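Local structure of possible transcriptional regulator, ArsR family protein (Rhodococcus sp., 2OQG) at residues A9-V14 / N83-T88; W24-E29 / K53-L58; Q35-L40 / I73-L78. The protein probably binds DNA as a winged helix-turn-helix transcriptional regulator of the ArsR family. One frame throughout, in Å; residues are numbered along the deposited sequence. Where two conformers were deposited one is given.

Contact 1. Residues A9-V14 / N83-T88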
loop_
_atom_site.group_PDB
_atom_site.type_symbol
_atom_site.label_atom_id
_atom_site.label_comp_id
_atom_site.label_asym_id
_atom_site.label_seq_id
_atom_site.Cartn_x
_atom_site.Cartn_y
_atom_site.Cartn_z
ATOM N N ALA A 9 -7.502 12.501 28.533
ATOM C CA ALA A 9 -8.192 11.232 28.213
ATOM C C ALA A 9 -8.045 10.926 26.731
ATOM O O ALA A 9 -7.981 9.739 26.329
ATOM C CB ALA A 9 -9.665 11.313 28.594
ATOM N N GLU A 10 -7.979 11.990 25.926
ATOM C CA GLU A 10 -7.880 11.857 24.483
ATOM C C GLU A 10 -6.479 11.481 24.033
ATOM O O GLU A 10 -6.314 10.754 23.050
ATOM C CB GLU A 10 -8.321 13.138 23.786
ATOM C CG GLU A 10 -9.788 13.092 23.434
ATOM C CD GLU A 10 -10.108 11.885 22.534
ATOM O OE1 GLU A 10 -10.904 11.034 22.939
ATOM O OE2 GLU A 10 -9.524 11.763 21.442
ATOM N N LEU A 11 -5.488 11.978 24.760
ATOM C CA LEU A 11 -4.061 11.687 24.428
ATOM C C LEU A 11 -3.378 10.600 25.252
ATOM O O LEU A 11 -2.252 10.210 24.938
ATOM C CB LEU A 11 -3.194 12.937 24.519
ATOM C CG LEU A 11 -3.637 14.021 23.518
ATOM C CD1 LEU A 11 -2.812 15.265 23.681
ATOM C CD2 LEU A 11 -3.554 13.517 22.075
ATOM N N ALA A 12 -4.062 10.084 26.264
ATOM C CA ALA A 12 -3.472 9.142 27.192
ATOM C C ALA A 12 -2.844 7.915 26.503
ATOM O O ALA A 12 -1.716 7.520 26.845
ATOM C CB ALA A 12 -4.480 8.688 28.220
ATOM N N SER A 13 -3.533 7.378 25.505
ATOM C CA SER A 13 -3.022 6.162 24.829
ATOM C C SER A 13 -1.777 6.499 24.011
ATOM O O SER A 13 -0.839 5.705 23.957
ATOM C CB SER A 13 -4.067 5.446 23.964
ATOM O OG SER A 13 -4.552 6.231 22.894
ATOM N N VAL A 14 -1.750 7.702 23.430
ATOM C CA VAL A 14 -0.526 8.130 22.727
ATOM C C VAL A 14 0.604 8.329 23.719
ATOM O O VAL A 14 1.740 7.894 23.440
ATOM C CB VAL A 14 -0.779 9.396 21.872
ATOM C CG1 VAL A 14 0.536 10.049 21.385
ATOM C CG2 VAL A 14 -1.659 9.025 20.669
ATOM N N ASN A 83 1.682 14.959 15.369
ATOM C CA ASN A 83 1.427 16.409 15.106
ATOM C C ASN A 83 0.375 16.962 16.065
ATOM O O ASN A 83 0.525 18.054 16.643
ATOM C CB ASN A 83 1.007 16.639 13.659
ATOM C CG ASN A 83 2.068 16.235 12.677
ATOM O OD1 ASN A 83 3.280 16.216 12.984
ATOM N ND2 ASN A 83 1.631 15.926 11.456
ATOM N N LYS A 84 -0.654 16.172 16.321
ATOM C CA LYS A 84 -1.727 16.624 17.216
ATOM C C LYS A 84 -1.130 16.783 18.623
ATOM O O LYS A 84 -1.384 17.764 19.353
ATOM C CB LYS A 84 -2.931 15.664 17.195
ATOM C CG LYS A 84 -3.969 15.993 18.250
ATOM C CD LYS A 84 -4.931 14.827 18.383
ATOM C CE LYS A 84 -6.095 15.018 17.509
ATOM N NZ LYS A 84 -6.973 13.819 17.468
ATOM N N THR A 85 -0.348 15.781 19.031
ATOM C CA THR A 85 0.249 15.869 20.360
ATOM C C THR A 85 1.150 17.086 20.478
ATOM O O THR A 85 1.112 17.814 21.475
ATOM C CB THR A 85 1.036 14.611 20.637
ATOM O OG1 THR A 85 0.137 13.476 20.603
ATOM C CG2 THR A 85 1.769 14.738 21.945
ATOM N N ALA A 86 1.967 17.296 19.440
ATOM C CA ALA A 86 2.860 18.421 19.454
ATOM C C ALA A 86 2.068 19.763 19.557
ATOM O O ALA A 86 2.423 20.661 20.351
ATOM C CB ALA A 86 3.715 18.382 18.224
ATOM N N ARG A 87 0.954 19.884 18.839
ATOM C CA ARG A 87 0.191 21.168 18.883
ATOM C C ARG A 87 -0.327 21.367 20.317
ATOM O O ARG A 87 -0.340 22.478 20.832
ATOM C CB ARG A 87 -0.985 21.165 17.903
ATOM C CG ARG A 87 -0.568 21.206 16.452
ATOM C CD ARG A 87 -1.787 21.371 15.525
ATOM N NE ARG A 87 -2.773 20.280 15.588
ATOM C CZ ARG A 87 -2.722 19.219 14.787
ATOM N NH1 ARG A 87 -1.735 19.158 13.915
ATOM N NH2 ARG A 87 -3.641 18.233 14.857
ATOM N N THR A 88 -0.810 20.288 20.946
ATOM C CA THR A 88 -1.343 20.398 22.296
ATOM C C THR A 88 -0.229 20.768 23.272
ATOM O O THR A 88 -0.404 21.677 24.113
ATOM C CB THR A 88 -1.949 19.093 22.696
ATOM O OG1 THR A 88 -2.922 18.737 21.698
ATOM C CG2 THR A 88 -2.633 19.289 24.007
HETATM O O HOH W 1 -10.266 13.294 18.463
#

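Contact 2. Residues W24-E29 / K53-L58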
loop_
_atom_site.group_PDB
_atom_site.type_symbol
_atom_site.label_atom_id
_atom_site.label_comp_id
_atom_site.label_asym_id
_atom_site.label_seq_id
_atom_site.Cartn_x
_atom_site.Cartn_y
_atom_site.Cartn_z
ATOM N N TRP A 24 9.633 3.605 20.313
ATOM C CA TRP A 24 10.297 4.630 19.483
ATOM C C TRP A 24 11.203 3.998 18.436
ATOM O O TRP A 24 11.297 4.494 17.310
ATOM C CB TRP A 24 11.095 5.617 20.338
ATOM C CG TRP A 24 10.198 6.728 20.912
ATOM C CD1 TRP A 24 9.782 6.877 22.220
ATOM C CD2 TRP A 24 9.607 7.810 20.176
ATOM N NE1 TRP A 24 8.966 7.974 22.334
ATOM C CE2 TRP A 24 8.868 8.596 21.106
ATOM C CE3 TRP A 24 9.615 8.176 18.830
ATOM C CZ2 TRP A 24 8.120 9.721 20.715
ATOM C CZ3 TRP A 24 8.920 9.313 18.440
ATOM C CH2 TRP A 24 8.185 10.085 19.385
ATOM N N GLU A 25 11.876 2.921 18.827
ATOM C CA GLU A 25 12.759 2.151 17.919
ATOM C C GLU A 25 11.931 1.601 16.749
ATOM O O GLU A 25 12.367 1.635 15.590
ATOM C CB GLU A 25 13.458 0.976 18.639
ATOM C CG GLU A 25 13.997 1.259 20.052
ATOM C CD GLU A 25 15.251 2.115 20.063
ATOM O OE1 GLU A 25 15.957 2.162 19.031
ATOM O OE2 GLU A 25 15.547 2.736 21.113
ATOM N N ILE A 26 10.739 1.081 17.059
ATOM C CA ILE A 26 9.833 0.553 16.026
ATOM C C ILE A 26 9.324 1.681 15.145
ATOM O O ILE A 26 9.327 1.571 13.910
ATOM C CB ILE A 26 8.665 -0.260 16.678
ATOM C CG1 ILE A 26 9.188 -1.535 17.370
ATOM C CG2 ILE A 26 7.485 -0.492 15.688
ATOM C CD1 ILE A 26 8.142 -2.227 18.210
ATOM N N LEU A 27 8.888 2.770 15.776
ATOM C CA LEU A 27 8.332 3.889 15.020
ATOM C C LEU A 27 9.378 4.433 14.053
ATOM O O LEU A 27 9.053 4.756 12.908
ATOM C CB LEU A 27 7.859 5.037 15.954
ATOM C CG LEU A 27 6.518 4.684 16.604
ATOM C CD1 LEU A 27 6.171 5.719 17.698
ATOM C CD2 LEU A 27 5.318 4.655 15.615
ATOM N N THR A 28 10.621 4.549 14.527
ATOM C CA THR A 28 11.679 5.110 13.702
ATOM C C THR A 28 11.917 4.222 12.468
ATOM O O THR A 28 12.041 4.726 11.317
ATOM C CB THR A 28 12.939 5.256 14.531
ATOM O OG1 THR A 28 12.657 6.192 15.575
ATOM C CG2 THR A 28 14.071 5.807 13.679
ATOM N N GLU A 29 11.955 2.918 12.704
ATOM C CA GLU A 29 12.035 1.984 11.580
ATOM C C GLU A 29 10.883 2.170 10.590
ATOM O O GLU A 29 11.104 2.304 9.368
ATOM C CB GLU A 29 12.061 0.536 12.085
ATOM C CG GLU A 29 13.445 0.049 12.543
ATOM C CD GLU A 29 14.526 0.128 11.411
ATOM O OE1 GLU A 29 14.203 -0.145 10.231
ATOM O OE2 GLU A 29 15.695 0.500 11.692
ATOM N N LYS A 53 2.425 -7.168 19.862
ATOM C CA LYS A 53 1.729 -6.432 20.905
ATOM C C LYS A 53 2.000 -4.934 20.773
ATOM O O LYS A 53 1.070 -4.121 20.878
ATOM C CB LYS A 53 2.172 -6.895 22.306
ATOM C CG LYS A 53 1.554 -8.228 22.701
ATOM C CD LYS A 53 1.943 -8.600 24.119
ATOM C CE LYS A 53 2.989 -9.677 24.101
ATOM N NZ LYS A 53 2.341 -10.944 23.642
ATOM N N HIS A 54 3.272 -4.572 20.568
ATOM C CA HIS A 54 3.645 -3.156 20.360
ATOM C C HIS A 54 2.908 -2.622 19.122
ATOM O O HIS A 54 2.406 -1.485 19.174
ATOM C CB HIS A 54 5.133 -3.030 20.149
ATOM C CG HIS A 54 5.957 -3.174 21.394
ATOM N ND1 HIS A 54 5.681 -2.504 22.567
ATOM C CD2 HIS A 54 7.067 -3.920 21.641
ATOM C CE1 HIS A 54 6.581 -2.824 23.483
ATOM N NE2 HIS A 54 7.435 -3.680 22.943
ATOM N N LEU A 55 2.905 -3.385 18.024
ATOM C CA LEU A 55 2.237 -2.922 16.794
ATOM C C LEU A 55 0.750 -2.695 17.020
ATOM O O LEU A 55 0.179 -1.710 16.550
ATOM C CB LEU A 55 2.447 -3.844 15.638
ATOM C CG LEU A 55 3.862 -3.848 15.098
ATOM C CD1 LEU A 55 3.992 -5.059 14.165
ATOM C CD2 LEU A 55 4.245 -2.480 14.387
ATOM N N ASN A 56 0.123 -3.602 17.763
ATOM C CA ASN A 56 -1.333 -3.470 18.020
ATOM C C ASN A 56 -1.575 -2.192 18.811
ATOM O O ASN A 56 -2.547 -1.444 18.523
ATOM C CB ASN A 56 -1.874 -4.714 18.772
ATOM C CG ASN A 56 -1.864 -5.944 17.896
ATOM O OD1 ASN A 56 -1.731 -5.825 16.679
ATOM N ND2 ASN A 56 -1.987 -7.147 18.504
ATOM N N ALA A 57 -0.714 -1.938 19.798
ATOM C CA ALA A 57 -0.880 -0.738 20.653
ATOM C C ALA A 57 -0.683 0.500 19.798
ATOM O O ALA A 57 -1.489 1.477 19.886
ATOM C CB ALA A 57 0.093 -0.748 21.800
ATOM N N LEU A 58 0.368 0.468 18.965
ATOM C CA LEU A 58 0.613 1.619 18.062
ATOM C C LEU A 58 -0.522 1.849 17.052
ATOM O O LEU A 58 -0.878 3.026 16.753
ATOM C CB LEU A 58 1.961 1.476 17.343
ATOM C CG LEU A 58 3.165 1.512 18.263
ATOM C CD1 LEU A 58 4.423 1.084 17.479
ATOM C CD2 LEU A 58 3.348 2.947 18.884
#

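Contact 3. Residues Q35-L40 / I73-L78. With ACY (acetic acid), chain F.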
loop_
_atom_site.group_PDB
_atom_site.type_symbol
_atom_site.label_atom_id
_atom_site.label_comp_id
_atom_site.label_asym_id
_atom_site.label_seq_id
_atom_site.Cartn_x
_atom_site.Cartn_y
_atom_site.Cartn_z
ATOM N N GLN A 35 7.561 -1.820 6.783
ATOM C CA GLN A 35 8.243 -3.110 7.093
ATOM C C GLN A 35 7.277 -4.093 7.683
ATOM O O GLN A 35 6.314 -3.700 8.319
ATOM C CB GLN A 35 9.429 -2.904 8.047
ATOM C CG GLN A 35 10.500 -2.066 7.352
ATOM C CD GLN A 35 11.632 -1.736 8.223
ATOM O OE1 GLN A 35 11.953 -0.567 8.419
ATOM N NE2 GLN A 35 12.252 -2.765 8.791
ATOM N N SER A 36 7.570 -5.380 7.499
ATOM C CA SER A 36 6.769 -6.385 8.117
ATOM C C SER A 36 7.154 -6.593 9.560
ATOM O O SER A 36 8.208 -6.175 10.032
ATOM C CB SER A 36 6.942 -7.700 7.363
ATOM O OG SER A 36 8.302 -8.159 7.442
ATOM N N ALA A 37 6.303 -7.288 10.286
ATOM C CA ALA A 37 6.643 -7.646 11.639
ATOM C C ALA A 37 7.918 -8.508 11.658
ATOM O O ALA A 37 8.744 -8.368 12.541
ATOM C CB ALA A 37 5.511 -8.393 12.243
ATOM N N SER A 38 8.096 -9.371 10.666
ATOM C CA SER A 38 9.278 -10.239 10.638
ATOM C C SER A 38 10.549 -9.478 10.214
ATOM O O SER A 38 11.678 -9.860 10.571
ATOM C CB SER A 38 8.998 -11.461 9.763
ATOM O OG SER A 38 7.942 -12.233 10.317
ATOM N N SER A 39 10.391 -8.400 9.447
ATOM C CA SER A 39 11.503 -7.478 9.253
ATOM C C SER A 39 11.891 -6.917 10.634
ATOM O O SER A 39 13.051 -6.993 11.027
ATOM C CB SER A 39 11.151 -6.372 8.257
ATOM O OG SER A 39 12.300 -5.633 7.864
ATOM N N LEU A 40 10.918 -6.400 11.390
ATOM C CA LEU A 40 11.208 -5.770 12.688
ATOM C C LEU A 40 11.882 -6.722 13.666
ATOM O O LEU A 40 12.839 -6.335 14.338
ATOM C CB LEU A 40 9.953 -5.172 13.328
ATOM C CG LEU A 40 9.436 -3.913 12.605
ATOM C CD1 LEU A 40 8.038 -3.622 13.111
ATOM C CD2 LEU A 40 10.331 -2.721 12.803
ATOM N N ILE A 73 1.787 -8.140 4.356
ATOM C CA ILE A 73 1.398 -7.165 5.401
ATOM C C ILE A 73 2.626 -6.443 5.931
ATOM O O ILE A 73 3.569 -7.066 6.447
ATOM C CB ILE A 73 0.675 -7.789 6.620
ATOM C CG1 ILE A 73 -0.667 -8.393 6.217
ATOM C CG2 ILE A 73 0.341 -6.700 7.682
ATOM C CD1 ILE A 73 -1.207 -9.393 7.174
ATOM N N ARG A 74 2.613 -5.122 5.774
ATOM C CA ARG A 74 3.674 -4.294 6.295
ATOM C C ARG A 74 3.052 -3.212 7.148
ATOM O O ARG A 74 1.831 -3.078 7.166
ATOM C CB ARG A 74 4.477 -3.672 5.177
ATOM C CG ARG A 74 5.230 -4.740 4.319
ATOM C CD ARG A 74 6.250 -4.092 3.417
ATOM N NE ARG A 74 6.970 -5.103 2.641
ATOM C CZ ARG A 74 6.478 -5.713 1.552
ATOM N NH1 ARG A 74 5.259 -5.416 1.069
ATOM N NH2 ARG A 74 7.213 -6.632 0.933
ATOM N N TYR A 75 3.892 -2.449 7.843
ATOM C CA TYR A 75 3.399 -1.391 8.748
ATOM C C TYR A 75 4.077 -0.071 8.452
ATOM O O TYR A 75 5.240 -0.049 7.984
ATOM C CB TYR A 75 3.621 -1.793 10.203
ATOM C CG TYR A 75 2.856 -3.025 10.546
ATOM C CD1 TYR A 75 1.568 -2.927 11.017
ATOM C CD2 TYR A 75 3.397 -4.332 10.313
ATOM C CE1 TYR A 75 0.810 -4.079 11.332
ATOM C CE2 TYR A 75 2.622 -5.498 10.603
ATOM C CZ TYR A 75 1.340 -5.347 11.108
ATOM O OH TYR A 75 0.611 -6.478 11.383
ATOM N N ARG A 76 3.397 1.036 8.774
ATOM C CA ARG A 76 3.921 2.353 8.396
ATOM C C ARG A 76 3.611 3.302 9.570
ATOM O O ARG A 76 2.525 3.258 10.107
ATOM C CB ARG A 76 3.236 2.867 7.108
ATOM C CG ARG A 76 3.482 4.300 6.768
ATOM C CD ARG A 76 2.614 4.614 5.544
ATOM N NE ARG A 76 2.905 3.718 4.422
ATOM C CZ ARG A 76 2.113 3.570 3.353
ATOM N NH1 ARG A 76 0.976 4.264 3.268
ATOM N NH2 ARG A 76 2.490 2.760 2.359
ATOM N N ALA A 77 4.583 4.107 9.984
ATOM C CA ALA A 77 4.361 5.129 11.024
ATOM C C ALA A 77 3.649 6.294 10.368
ATOM O O ALA A 77 3.986 6.692 9.230
ATOM C CB ALA A 77 5.670 5.585 11.634
ATOM N N LEU A 78 2.796 6.940 11.163
ATOM C CA LEU A 78 1.976 8.061 10.727
ATOM C C LEU A 78 2.224 9.278 11.583
ATOM O O LEU A 78 2.304 9.182 12.833
ATOM C CB LEU A 78 0.496 7.708 10.878
ATOM C CG LEU A 78 0.059 6.607 9.925
ATOM C CD1 LEU A 78 -1.408 6.217 10.241
ATOM C CD2 LEU A 78 0.197 6.953 8.480
HETATM C C ACY F . 0.098 2.908 -0.123
HETATM O O ACY F . -0.233 3.725 0.756
HETATM O OXT ACY F . 1.047 2.093 -0.057
HETATM C CH3 ACY F . -0.717 2.893 -1.381
HETATM O O HOH W 2 3.924 -8.402 8.937
#

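Contact 1. Residues A9-V14 / N83-T88
Leu11 and Val14 on helix 5-17 pack against Lys84, Thr85 and Thr88 on helix 80-107, a largely buried helix-helix contact that joins the first and last helices of the chain. The two short axes pass 11.1 Å apart and their directions differ by 125°. Leu11 is the main knob. Its branched end spreads over helix 80-107: Leu11 CD1 meets the tip of Thr88, 4.0 Å from both Thr88 OG1 and CG2, while Leu11 CD2 lies against Thr85 OG1 and the aliphatic CD of Lys84. Val14 and Thr85 run past each other in opposite senses, and Val14 CG1 comes to 3.5 Å from Thr85 OG1. Threonine suits these places because each hydroxyl bonds within its own helix. Thr85 OG1 is bonded to Glu81 O, and Thr88 OG1, held beside its backbone N by chi1 of -55°, donates to Lys84 O at 3.0 Å. Lys84 O also takes the Thr88 N-H, the two donors reaching it from opposite faces of its carbonyl plane. An alanine at Thr88 removes both methyl and hydroxyl, which would probably leave a gap beside Leu11 CD1 and Lys84 O with only the backbone N-H of these two donors. At the exposed margin, a water bridges Glu10 OE2 and Lys84 NZ weakly. The helices are therefore joined by van der Waals packing of methyls on threonines whose hydroxyls are satisfied within their own helix, opposite charges at the solvent side likely adding only mild attraction.

Contact 2. Residues W24-E29 / K53-L58
Ile26, on helix 21-32, is the bump that enters the hollow between His54, Leu55 and Leu58 on helix 48-60. The short segments cross at -73° with their axes 11.0 Å apart, a separation that leaves room for branched side chains between the backbones. Ile26 divides its two arms between different parts of the hollow. With CG1 placed beside the backbone N (chi1 -66°) and the chain extended beyond it, Ile26 CD1 reaches His54, lying 3.7 Å from His54 CB and also touching CG and CD2 of the imidazole. It comes to the ring obliquely, and the two side chains cross at about a right angle. On the other arm, Ile26 CG2 rests against two leucine methyls, 4.0 Å from Leu55 CD2 and 3.9 Å from Leu58 CD1. A beta-branched residue suits this place because it offers methyls in two directions from one position.

Leu58 is the answering bump. Its forked end meets both Ile26 and Leu27: Leu58 CD1 lies 4.1 Å from Leu27 CD2, and Leu58 CD2 is at the same distance from Leu27 CD1. The two leucines thus meet fork against fork. Histidine can stand at the margin of this apolar patch because its CB and ring carbons take the packing while ND1 is hydrogen-bonded to Arg23 NH1.

Helices 37-43 and 48-60 form the helix-turn-helix, with 48-60 probably the recognition helix as in ArsR relatives, here seated on helix 21-32. Leu40 of helix 37-43 also packs on Ile26, and Ala37 packs on Leu55. Val64, at the start of the first wing strand, touches both Leu27 and Leu58, while Trp96 of the second subunit also packs against Leu27.

Contact 3. Residues Q35-L40 / I73-L78
With chi1 of -62°, the Tyr75 ring swings to the side of its backbone N, and its CD2-CE2 edge runs alongside the chain from Gln35 to Ala37. Gln35 O and Ala37 N lie at that edge, near the ring plane, Tyr75 CD2 being 3.6 Å from Gln35 O; Ala37, small enough to fit beside the ring, brings its CB near CE2. Ser36 OG is set between its own N and carbonyl carbon (chi1 63°), from where it accepts Ser39 N at 2.9 Å as N-cap of helix 37-43. Serine suits that place because its short side chain can reach forward to a first-turn N-H that has no backbone acceptor. Gln35 and Tyr75 form a single antiparallel hydrogen-bonded bridge. Gln35 N donates to a lone pair of Tyr75 O at 3.2 Å, and Tyr75 N reaches Gln35 O at 2.8 Å from above the carbonyl plane. A water extends the link, accepting from Ala37 N and donating to Ile73 O.

Arg74 lays CB and CG against the Gln35-Ser36 peptide, its guanidinium salt-bridged to Glu72. Arg76 leaves the same strand face, opposite Tyr75, and points away from 35-40; Asp34 salt-bridges its NH2. Arg76 NH1 donates to O of an acetic acid, probably from the crystallisation liquor, at 2.8 Å and NH2 to its OXT at 2.9 Å. Backbone bonds thus tie wing strand to helix lead-in, and the paired N-H bonds are consistent with a carboxylate fitting the guanidinium edge.

In the fold
All three contacts lie within the ArsR-type helix-turn-helix region. Contact 1 closes the longest loop, joining helix 5-17 to helix 80-107, and both other contacts are nested inside it. The segments of contacts 2 and 3 alternate along the chain, so that helices 21-32, 37-43 and 48-60 and strand 72-77 interlock. Their centres are about 9 Å apart, and they touch directly, for instance where Leu55 meets Tyr75. Contact 1 lies farther off, its centre about 17 Å from that of contact 2 and 23 Å from that of contact 3. Each has residues reaching the second subunit, consistent with an ArsR-type dimer in which the first and last helices help form the interface beside the probably DNA-binding winged part.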